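Local coordinates for RNA-binding protein RO60 (Deinococcus radiodurans, PDB 2NVO) that binds several small RNAs that accumulate during recovery from ultraviolet irradiation and contributes to the resistance of the bacterium to that radiation, at residues Thr65-Thr69 and Asp100-Leu104; Val76-Ala80 and Leu108-Pro114. All coordinates share one frame; numbering follows the deposited sequence.

Overall arrangement
From the N terminus the chain runs through strand 56-59 into an extended loop, and its residues 65-69 meet the start of helix 100-112 in contact 1. Next, the end of helix 70-78 and the start of helix 80-93, residues 76-80, meet residues 108-114 in contact 2. Contact 1 thus closes a loop over 30 intervening residues and contact 2 one over 27. The two loops cross, because the segments alternate along the chain. Both contacts use helix 100-112, at its first turn and at its C-terminal end, and their centres lie 14 Å apart. Ala-68 and Leu-108 touch between them, joining the two within the TROVE domain.

Contact 1 (Thr65-Thr69 and Asp100-Leu104); sequences TVQAT and DPALL
Val-66 meets the first turn of helix 100-112 with both of its methyl groups. CG1 sits between the backbone N and the carbonyl carbon (chi1 67°), and from there it lies 3.9 Å from CB of Asp-100, touching the aliphatic base of that side chain and not its carboxylate. The other branch, CG2, reaches over to the ring of Pro-101, with CB of the proline 4.1 Å from CG2 of Val-66. Leu-104, one turn on from Asp-100, brings CD2 up to both valine methyls, 4.0 Å from CG1 of Val-66. Phe-142 of helix 133-143 packs against both Val-66 and Leu-104, so that this apolar cluster is shared with a third element of the horseshoe of HEAT-like helical repeats that forms the TROVE domain. The CB of Gln-67 is directed away from the helix, and the residue contributes backbone instead. CD2 of Leu-104 sits against the peptide joining Gln-67 to Ala-68, 3.8 Å from C of Gln-67 and 3.4 Å from N of Ala-68, and also touches CB of Ala-68 at 4.0 Å. A single leucine branch therefore lies against the extended chain from Val-66 to Ala-68; CG anti to the backbone N (chi1 166°) directs the side chain of Leu-104 out to it. No hydrogen bond crosses between the segments. Thr-69, beyond the contact, is the N-cap residue of helix 70-78, and its OG1 is hydrogen-bonded to OD2 of Asp-53.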
loop_
_atom_site.group_PDB
_atom_site.type_symbol
_atom_site.label_atom_id
_atom_site.label_comp_id
_atom_site.label_asym_id
_atom_site.label_seq_id
_atom_site.Cartn_x
_atom_site.Cartn_y
_atom_site.Cartn_z
ATOM N N THR A 65 -8.078 7.970 -9.092
ATOM C CA THR A 65 -7.454 9.075 -8.394
ATOM C C THR A 65 -8.514 9.717 -7.522
ATOM O O THR A 65 -9.674 9.854 -7.925
ATOM C CB THR A 65 -6.941 10.122 -9.382
ATOM O OG1 THR A 65 -5.982 9.516 -10.253
ATOM C CG2 THR A 65 -6.287 11.278 -8.642
ATOM N N VAL A 66 -8.128 10.100 -6.319
ATOM C CA VAL A 66 -9.084 10.695 -5.413
ATOM C C VAL A 66 -9.575 12.023 -5.989
ATOM O O VAL A 66 -8.801 12.834 -6.497
ATOM C CB VAL A 66 -8.484 10.912 -4.014
ATOM C CG1 VAL A 66 -7.390 11.967 -4.073
ATOM C CG2 VAL A 66 -9.575 11.298 -3.019
ATOM N N GLN A 67 -10.884 12.214 -5.940
ATOM C CA GLN A 67 -11.486 13.482 -6.279
ATOM C C GLN A 67 -12.371 13.858 -5.113
ATOM O O GLN A 67 -12.979 12.984 -4.498
ATOM C CB GLN A 67 -12.323 13.346 -7.541
ATOM C CG GLN A 67 -11.508 13.182 -8.810
ATOM C CD GLN A 67 -12.360 13.349 -10.043
ATOM O OE1 GLN A 67 -12.609 12.390 -10.772
ATOM N NE2 GLN A 67 -12.833 14.573 -10.276
ATOM N N ALA A 68 -12.433 15.146 -4.792
ATOM C CA ALA A 68 -13.313 15.614 -3.723
ATOM C C ALA A 68 -14.775 15.548 -4.158
ATOM O O ALA A 68 -15.122 15.990 -5.243
ATOM C CB ALA A 68 -12.936 17.030 -3.314
ATOM N N THR A 69 -15.633 14.983 -3.321
ATOM C CA THR A 69 -17.052 14.953 -3.630
ATOM C C THR A 69 -17.747 16.145 -2.982
ATOM O O THR A 69 -17.133 16.894 -2.227
ATOM C CB THR A 69 -17.723 13.655 -3.145
ATOM O OG1 THR A 69 -17.578 13.545 -1.724
ATOM C CG2 THR A 69 -17.103 12.439 -3.826
ATOM N N ASP A 100 -2.705 10.601 -0.680
ATOM C CA ASP A 100 -3.466 11.429 -1.631
ATOM C C ASP A 100 -4.703 12.133 -1.063
ATOM O O ASP A 100 -4.839 13.348 -1.208
ATOM C CB ASP A 100 -3.898 10.610 -2.859
ATOM C CG ASP A 100 -2.738 9.977 -3.592
ATOM O OD1 ASP A 100 -1.708 9.651 -2.962
ATOM O OD2 ASP A 100 -2.874 9.781 -4.816
ATOM N N PRO A 101 -5.633 11.367 -0.453
ATOM C CA PRO A 101 -6.880 11.984 0.021
ATOM C C PRO A 101 -6.638 13.035 1.116
ATOM O O PRO A 101 -7.355 14.039 1.155
ATOM C CB PRO A 101 -7.672 10.802 0.596
ATOM C CG PRO A 101 -7.136 9.597 -0.124
ATOM C CD PRO A 101 -5.665 9.897 -0.341
ATOM N N ALA A 102 -5.672 12.786 1.991
ATOM C CA ALA A 102 -5.351 13.718 3.070
ATOM C C ALA A 102 -4.682 14.973 2.516
ATOM O O ALA A 102 -4.907 16.082 3.016
ATOM C CB ALA A 102 -4.462 13.050 4.111
ATOM N N LEU A 103 -3.870 14.794 1.478
ATOM C CA LEU A 103 -3.246 15.914 0.788
ATOM C C LEU A 103 -4.282 16.797 0.101
ATOM O O LEU A 103 -4.182 18.022 0.152
ATOM C CB LEU A 103 -2.223 15.411 -0.229
ATOM C CG LEU A 103 -1.022 14.719 0.412
ATOM C CD1 LEU A 103 -0.115 14.103 -0.645
ATOM C CD2 LEU A 103 -0.257 15.718 1.270
ATOM N N LEU A 104 -5.284 16.167 -0.515
ATOM C CA LEU A 104 -6.346 16.875 -1.225
ATOM C C LEU A 104 -7.203 17.653 -0.252
ATOM O O LEU A 104 -7.501 18.817 -0.474
ATOM C CB LEU A 104 -7.233 15.891 -1.993
ATOM C CG LEU A 104 -8.574 16.418 -2.515
ATOM C CD1 LEU A 104 -8.370 17.659 -3.397
ATOM C CD2 LEU A 104 -9.353 15.353 -3.283
#

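Contact 2 (Val76-Ala80 and Leu108-Pro114); sequences VQRDA and LIAKTAP
With CG beside its own backbone N (chi1 -67°) and a second bend at chi2 (-56°), the side chain of Gln-77 curls round to bring its amide to the end of helix 100-112. There NE2 of Gln-77 donates to the backbone O of Thr-112 at 2.8 Å, along a nearly straight N-H...O line of 166°. The acceptor lies close to the plane of the glutamine amide, but the donor stands well above the carbonyl plane of Thr-112. The same nitrogen donates to a water, which makes a weak bond to OG1 of Thr-112. That hydroxyl donates to O of Leu-108, which also accepts from N of Thr-112 on the opposite face of its carbonyl plane. At the other end of the amide, OE1 of Gln-77 rests against the ring of Pro-114, 3.3 Å from its CG.

Deeper in the interface the contact is apolar. Val-76 lays CG1 over the backbone of Ile-109, 3.9 Å from its CA, and crosses the isoleucine side chain. Ala-80 puts its CB 3.6 Å from CB of Ala-113 and 4.0 Å from CG2 of Ile-109. Ile-109 also packs on Ala-83 and Leu-84 of helix 80-93 and on Ala-122 of helix 116-129, so the contact lies among helices 70-78, 80-93, 100-112 and 116-129 of the TROVE horseshoe. The direct bond to Thr-112, with OE1 against Pro-114, probably fixes the rotation of the Gln-77 amide at the exposed edge, where the water bridge, weak on its Thr-112 side, adds little.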
loop_
_atom_site.group_PDB
_atom_site.type_symbol
_atom_site.label_atom_id
_atom_site.label_comp_id
_atom_site.label_asym_id
_atom_site.label_seq_id
_atom_site.Cartn_x
_atom_site.Cartn_y
_atom_site.Cartn_z
ATOM N N VAL A 76 -15.854 21.136 4.287
ATOM C CA VAL A 76 -14.720 22.029 4.471
ATOM C C VAL A 76 -15.190 23.462 4.679
ATOM O O VAL A 76 -14.590 24.213 5.445
ATOM C CB VAL A 76 -13.742 21.966 3.284
ATOM C CG1 VAL A 76 -12.764 23.133 3.337
ATOM C CG2 VAL A 76 -12.995 20.639 3.290
ATOM N N GLN A 77 -16.269 23.837 4.001
ATOM C CA GLN A 77 -16.857 25.159 4.184
ATOM C C GLN A 77 -17.538 25.256 5.541
ATOM O O GLN A 77 -17.298 26.194 6.305
ATOM C CB GLN A 77 -17.870 25.456 3.080
ATOM C CG GLN A 77 -17.250 25.597 1.713
ATOM C CD GLN A 77 -16.175 26.665 1.681
ATOM O OE1 GLN A 77 -16.431 27.833 1.985
ATOM N NE2 GLN A 77 -14.963 26.273 1.305
ATOM N N ARG A 78 -18.372 24.261 5.831
ATOM C CA ARG A 78 -19.179 24.225 7.044
ATOM C C ARG A 78 -18.331 24.202 8.315
ATOM O O ARG A 78 -18.560 24.987 9.234
ATOM C CB ARG A 78 -20.114 23.016 7.011
ATOM C CG ARG A 78 -21.389 23.206 7.811
ATOM C CD ARG A 78 -22.171 21.911 7.934
ATOM N NE ARG A 78 -22.020 21.053 6.761
ATOM C CZ ARG A 78 -21.508 19.829 6.799
ATOM N NH1 ARG A 78 -21.402 19.117 5.687
ATOM N NH2 ARG A 78 -21.106 19.312 7.952
ATOM N N ASP A 79 -17.350 23.304 8.362
ATOM C CA ASP A 79 -16.494 23.156 9.541
ATOM C C ASP A 79 -15.073 22.722 9.158
ATOM O O ASP A 79 -14.683 21.568 9.359
ATOM C CB ASP A 79 -17.121 22.164 10.530
ATOM C CG ASP A 79 -16.380 22.101 11.864
ATOM O OD1 ASP A 79 -15.274 22.679 11.986
ATOM O OD2 ASP A 79 -16.907 21.458 12.799
ATOM N N ALA A 80 -14.306 23.662 8.615
ATOM C CA ALA A 80 -12.924 23.405 8.222
ATOM C C ALA A 80 -12.067 22.954 9.403
ATOM O O ALA A 80 -11.091 22.218 9.230
ATOM C CB ALA A 80 -12.322 24.638 7.570
ATOM N N LEU A 108 -7.749 21.724 0.188
ATOM C CA LEU A 108 -9.067 22.360 0.174
ATOM C C LEU A 108 -9.236 23.317 1.353
ATOM O O LEU A 108 -9.688 24.449 1.190
ATOM C CB LEU A 108 -10.197 21.321 0.197
ATOM C CG LEU A 108 -10.463 20.479 -1.049
ATOM C CD1 LEU A 108 -11.374 19.292 -0.718
ATOM C CD2 LEU A 108 -11.071 21.336 -2.154
ATOM N N ILE A 109 -8.889 22.842 2.542
ATOM C CA ILE A 109 -8.950 23.668 3.735
ATOM C C ILE A 109 -8.007 24.869 3.593
ATOM O O ILE A 109 -8.431 26.024 3.686
ATOM C CB ILE A 109 -8.579 22.863 4.990
ATOM C CG1 ILE A 109 -9.481 21.633 5.135
ATOM C CG2 ILE A 109 -8.664 23.751 6.236
ATOM C CD1 ILE A 109 -9.044 20.692 6.257
ATOM N N ALA A 110 -6.736 24.588 3.338
ATOM C CA ALA A 110 -5.718 25.621 3.227
ATOM C C ALA A 110 -6.080 26.690 2.204
ATOM O O ALA A 110 -5.810 27.873 2.420
ATOM C CB ALA A 110 -4.358 25.005 2.893
ATOM N N LYS A 111 -6.698 26.278 1.101
ATOM C CA LYS A 111 -6.932 27.191 -0.013
ATOM C C LYS A 111 -8.320 27.815 -0.020
ATOM O O LYS A 111 -8.490 28.917 -0.521
ATOM C CB LYS A 111 -6.692 26.501 -1.359
ATOM C CG LYS A 111 -5.277 25.985 -1.570
ATOM C CD LYS A 111 -4.256 27.099 -1.681
ATOM C CE LYS A 111 -4.525 27.996 -2.880
ATOM N NZ LYS A 111 -3.336 28.821 -3.247
ATOM N N THR A 112 -9.314 27.118 0.518
ATOM C CA THR A 112 -10.691 27.576 0.358
ATOM C C THR A 112 -11.545 27.619 1.629
ATOM O O THR A 112 -12.736 27.927 1.561
ATOM C CB THR A 112 -11.439 26.765 -0.723
ATOM O OG1 THR A 112 -11.794 25.475 -0.210
ATOM C CG2 THR A 112 -10.580 26.613 -1.974
ATOM N N ALA A 113 -10.958 27.317 2.781
ATOM C CA ALA A 113 -11.706 27.436 4.027
ATOM C C ALA A 113 -12.070 28.904 4.251
ATOM O O ALA A 113 -11.229 29.783 4.064
ATOM C CB ALA A 113 -10.898 26.900 5.199
ATOM N N PRO A 114 -13.329 29.173 4.638
ATOM C CA PRO A 114 -13.816 30.548 4.835
ATOM C C PRO A 114 -12.975 31.362 5.823
ATOM O O PRO A 114 -12.773 32.558 5.613
ATOM C CB PRO A 114 -15.226 30.343 5.394
ATOM C CG PRO A 114 -15.631 28.985 4.926
ATOM C CD PRO A 114 -14.378 28.169 4.885
HETATM O O HOH W 1 -14.556 23.489 -0.034
#